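Local coordinates for STU0660 (Streptococcus thermophilus, PDB 3ZTH), which probably binds DNA as a large Csn2-type Cas protein of CRISPR-mediated bacterial immunity and carries magnesium ions, at residues H263-D266 against V267-Y271; S309-L312 against V313-V316. All coordinates share one frame; numbering follows the deposited sequence.

Contact 1: H263-D266 against V267-Y271; sequences HLYD and VEFMY
F269 turns the edge of its ring toward a face of the Y265 ring. The centroids are 5.3 Å apart and the planes lie at 65°, an edge-to-face pair. CE2 of F269 is the atom over that face, displaced toward the rim. The CD2 atom of F269 also rests 3.8 Å from CB of Y265. With CG anti to the backbone N (chi1 175°), the F269 ring swings out beside the helix, where the Y265 side chain lies. M270, a selenomethionine, takes the edge of the same tyrosine. Its CG lies in the plane of the Y265 ring, and the two side chains run roughly at right angles. Its SE lies 4.0 Å from CD2 of L264. The bend at chi3 turns CE back toward the loop, 4.0 Å from L264 CB. The backbone ties the turn together: M270 N donates to D266 O over 3.1 Å, nearly straight at 166°. D266 is the N-cap residue, but its side chain makes no capping bond. The segment leads from edge strand 261-263 into helix 267-277. L264 packs on strand 254-257, M270 faces F289 and L293 of helix 286-296, and the Y265 ring also meets F325, their planes nearly parallel.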
loop_
_atom_site.group_PDB
_atom_site.type_symbol
_atom_site.label_atom_id
_atom_site.label_comp_id
_atom_site.label_asym_id
_atom_site.label_seq_id
_atom_site.Cartn_x
_atom_site.Cartn_y
_atom_site.Cartn_z
ATOM N N HIS A 263 19.519 43.476 14.313
ATOM C CA HIS A 263 20.294 43.241 13.106
ATOM C C HIS A 263 21.313 44.372 13.063
ATOM O O HIS A 263 21.078 45.437 13.637
ATOM C CB HIS A 263 19.409 43.214 11.856
ATOM C CG HIS A 263 18.634 44.468 11.616
ATOM N ND1 HIS A 263 19.236 45.669 11.305
ATOM C CD2 HIS A 263 17.300 44.698 11.585
ATOM C CE1 HIS A 263 18.305 46.582 11.086
ATOM N NE2 HIS A 263 17.122 46.019 11.249
ATOM N N LEU A 264 22.466 44.133 12.442
ATOM C CA LEU A 264 23.499 45.162 12.365
ATOM C C LEU A 264 23.042 46.338 11.513
ATOM O O LEU A 264 22.052 46.246 10.770
ATOM C CB LEU A 264 24.800 44.597 11.780
ATOM C CG LEU A 264 25.590 43.568 12.601
ATOM C CD1 LEU A 264 26.836 43.151 11.840
ATOM C CD2 LEU A 264 25.963 44.158 13.947
ATOM N N TYR A 265 23.768 47.444 11.643
ATOM C CA TYR A 265 23.496 48.664 10.886
ATOM C C TYR A 265 24.501 48.670 9.734
ATOM O O TYR A 265 25.187 47.674 9.501
ATOM C CB TYR A 265 23.746 49.905 11.751
ATOM C CG TYR A 265 22.935 50.005 13.027
ATOM C CD1 TYR A 265 21.543 50.162 12.997
ATOM C CD2 TYR A 265 23.570 50.005 14.268
ATOM C CE1 TYR A 265 20.808 50.329 14.175
ATOM C CE2 TYR A 265 22.850 50.170 15.454
ATOM C CZ TYR A 265 21.473 50.335 15.401
ATOM O OH TYR A 265 20.784 50.535 16.580
ATOM N N ASP A 266 24.584 49.784 9.013
ATOM C CA ASP A 266 25.555 49.891 7.930
ATOM C C ASP A 266 26.918 49.961 8.605
ATOM O O ASP A 266 27.039 50.490 9.715
ATOM C CB ASP A 266 25.327 51.157 7.102
ATOM C CG ASP A 266 24.052 51.098 6.285
ATOM O OD1 ASP A 266 23.938 50.216 5.403
ATOM O OD2 ASP A 266 23.158 51.938 6.527
ATOM N N VAL A 267 27.932 49.419 7.937
ATOM C CA VAL A 267 29.293 49.394 8.460
ATOM C C VAL A 267 29.893 50.784 8.700
ATOM O O VAL A 267 30.472 51.042 9.756
ATOM C CB VAL A 267 30.221 48.606 7.509
ATOM C CG1 VAL A 267 31.596 48.435 8.132
ATOM C CG2 VAL A 267 29.593 47.255 7.193
ATOM N N GLU A 268 29.766 51.680 7.728
ATOM C CA GLU A 268 30.309 53.022 7.899
ATOM C C GLU A 268 29.627 53.717 9.081
ATOM O O GLU A 268 30.264 54.427 9.862
ATOM C CB GLU A 268 30.121 53.848 6.623
ATOM C CG GLU A 268 30.776 55.229 6.678
ATOM C CD GLU A 268 32.250 55.174 7.083
ATOM O OE1 GLU A 268 32.944 54.198 6.706
ATOM O OE2 GLU A 268 32.717 56.113 7.770
ATOM N N PHE A 269 28.326 53.507 9.211
ATOM C CA PHE A 269 27.587 54.101 10.309
ATOM C C PHE A 269 28.198 53.641 11.639
ATOM O O PHE A 269 28.540 54.459 12.488
ATOM C CB PHE A 269 26.111 53.684 10.237
ATOM C CG PHE A 269 25.292 54.153 11.411
ATOM C CD1 PHE A 269 24.747 55.436 11.430
ATOM C CD2 PHE A 269 25.098 53.322 12.515
ATOM C CE1 PHE A 269 24.019 55.885 12.536
ATOM C CE2 PHE A 269 24.373 53.760 13.628
ATOM C CZ PHE A 269 23.832 55.045 13.639
HETATM N N MSE A 270 28.345 52.331 11.803
HETATM C CA MSE A 270 28.895 51.772 13.033
HETATM C C MSE A 270 30.348 52.147 13.280
HETATM O O MSE A 270 30.766 52.339 14.426
HETATM C CB MSE A 270 28.753 50.256 13.025
HETATM C CG MSE A 270 27.313 49.796 12.948
HETATM SE SE MSE A 270 27.165 47.884 13.158
HETATM C CE MSE A 270 27.693 47.346 11.378
ATOM N N TYR A 271 31.123 52.251 12.210
ATOM C CA TYR A 271 32.520 52.615 12.362
ATOM C C TYR A 271 32.611 53.979 13.031
ATOM O O TYR A 271 33.328 54.153 14.019
ATOM C CB TYR A 271 33.211 52.676 11.005
ATOM C CG TYR A 271 34.668 53.063 11.085
ATOM C CD1 TYR A 271 35.636 52.134 11.466
ATOM C CD2 TYR A 271 35.079 54.358 10.783
ATOM C CE1 TYR A 271 36.976 52.484 11.544
ATOM C CE2 TYR A 271 36.418 54.723 10.855
ATOM C CZ TYR A 271 37.363 53.779 11.238
ATOM O OH TYR A 271 38.690 54.138 11.322
#

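Contact 2: S309-L312 against V313-V316; sequences SLSL and VDSV
S311 places its hydroxyl over the first turn of helix 312-324, beside the side chain of D314. Its OG lies 3.1 Å from D314 N and accepts that N-H at 162°. The torsion makes this possible: with chi1 at 70°, OG sits between the backbone N and the carbonyl carbon of S311, and reaches forward to the N-H groups of the first turn, bonding that of D314. OG is also 3.3 Å from CG of D314. The D314 carboxylate has outside partners: OD1 bonds S292 OG, and OD2 bonds S309 OG of the second subunit. The carbonyl of S311 is gripped twice by S315. S315 N approaches nearly along the C=O axis at 3.0 Å. S315 OG comes from above the carbonyl plane and is closer, 2.8 Å from S311 O. That hydroxyl also touches CB of L310, at 3.6 Å. One residue on, V316 N donates to L312 O across 3.1 Å, and CG2 of V316 crowds the same oxygen at 3.2 Å. On the far side of the subunit interface, L346 and F345 of the second subunit pack on L312 and V316. A serine N-cap whose side chain accepts from the third residue after it is a classic opening for an alpha-helix.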
loop_
_atom_site.group_PDB
_atom_site.type_symbol
_atom_site.label_atom_id
_atom_site.label_comp_id
_atom_site.label_asym_id
_atom_site.label_seq_id
_atom_site.Cartn_x
_atom_site.Cartn_y
_atom_site.Cartn_z
ATOM N N SER A 309 37.264 34.242 25.031
ATOM C CA SER A 309 38.663 34.610 24.881
ATOM C C SER A 309 38.770 35.512 23.657
ATOM O O SER A 309 38.442 35.101 22.537
ATOM C CB SER A 309 39.526 33.356 24.698
ATOM O OG SER A 309 40.907 33.676 24.723
ATOM N N LEU A 310 39.217 36.742 23.880
ATOM C CA LEU A 310 39.348 37.698 22.796
ATOM C C LEU A 310 40.558 38.587 22.993
ATOM O O LEU A 310 41.072 38.714 24.108
ATOM C CB LEU A 310 38.101 38.583 22.709
ATOM C CG LEU A 310 36.748 37.927 22.448
ATOM C CD1 LEU A 310 35.644 38.983 22.540
ATOM C CD2 LEU A 310 36.757 37.263 21.082
ATOM N N SER A 311 41.005 39.200 21.900
ATOM C CA SER A 311 42.131 40.116 21.945
ATOM C C SER A 311 41.638 41.370 22.661
ATOM O O SER A 311 40.434 41.613 22.762
ATOM C CB SER A 311 42.593 40.484 20.534
ATOM O OG SER A 311 41.638 41.307 19.878
ATOM N N LEU A 312 42.577 42.160 23.156
ATOM C CA LEU A 312 42.261 43.385 23.859
ATOM C C LEU A 312 41.383 44.301 22.991
ATOM O O LEU A 312 40.380 44.849 23.456
ATOM C CB LEU A 312 43.574 44.074 24.249
ATOM C CG LEU A 312 43.550 45.353 25.093
ATOM C CD1 LEU A 312 42.613 45.204 26.301
ATOM C CD2 LEU A 312 44.987 45.664 25.532
ATOM N N VAL A 313 41.753 44.440 21.723
ATOM C CA VAL A 313 41.019 45.291 20.791
ATOM C C VAL A 313 39.611 44.787 20.495
ATOM O O VAL A 313 38.654 45.577 20.456
ATOM C CB VAL A 313 41.793 45.448 19.454
ATOM C CG1 VAL A 313 40.879 46.007 18.372
ATOM C CG2 VAL A 313 42.973 46.385 19.656
ATOM N N ASP A 314 39.476 43.485 20.277
ATOM C CA ASP A 314 38.163 42.944 19.990
ATOM C C ASP A 314 37.250 43.067 21.206
ATOM O O ASP A 314 36.039 43.273 21.061
ATOM C CB ASP A 314 38.265 41.481 19.532
ATOM C CG ASP A 314 38.848 41.342 18.119
ATOM O OD1 ASP A 314 38.890 42.346 17.371
ATOM O OD2 ASP A 314 39.257 40.222 17.744
ATOM N N SER A 315 37.828 42.961 22.401
ATOM C CA SER A 315 37.054 43.060 23.642
ATOM C C SER A 315 36.497 44.468 23.770
ATOM O O SER A 315 35.361 44.663 24.198
ATOM C CB SER A 315 37.933 42.755 24.858
ATOM O OG SER A 315 38.502 41.464 24.771
ATOM N N VAL A 316 37.308 45.448 23.396
ATOM C CA VAL A 316 36.887 46.837 23.455
ATOM C C VAL A 316 35.738 47.080 22.478
ATOM O O VAL A 316 34.690 47.601 22.863
ATOM C CB VAL A 316 38.073 47.780 23.125
ATOM C CG1 VAL A 316 37.598 49.229 23.008
ATOM C CG2 VAL A 316 39.116 47.660 24.218
#

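In the fold
Both contacts are helix starts, and both are partly buried. Contact 1 opens helix 267-277 just after the edge strand of the sheet, and contact 2 opens helix 312-324. Helix 286-296 packs against both, yet their nearest atoms stay about 10 Å apart. The chemistry differs. Contact 1 is mainly aromatic and apolar, with a cap residue whose side chain does not cap. Contact 2 is polar, built on serine hydroxyls and a true side-chain cap. Their surroundings differ too. Residues 263-271 touch no other protein chain of the assembly, whereas 309-316 lies against the second subunit and closer to the magnesium site of Q26 and D240, though not in it.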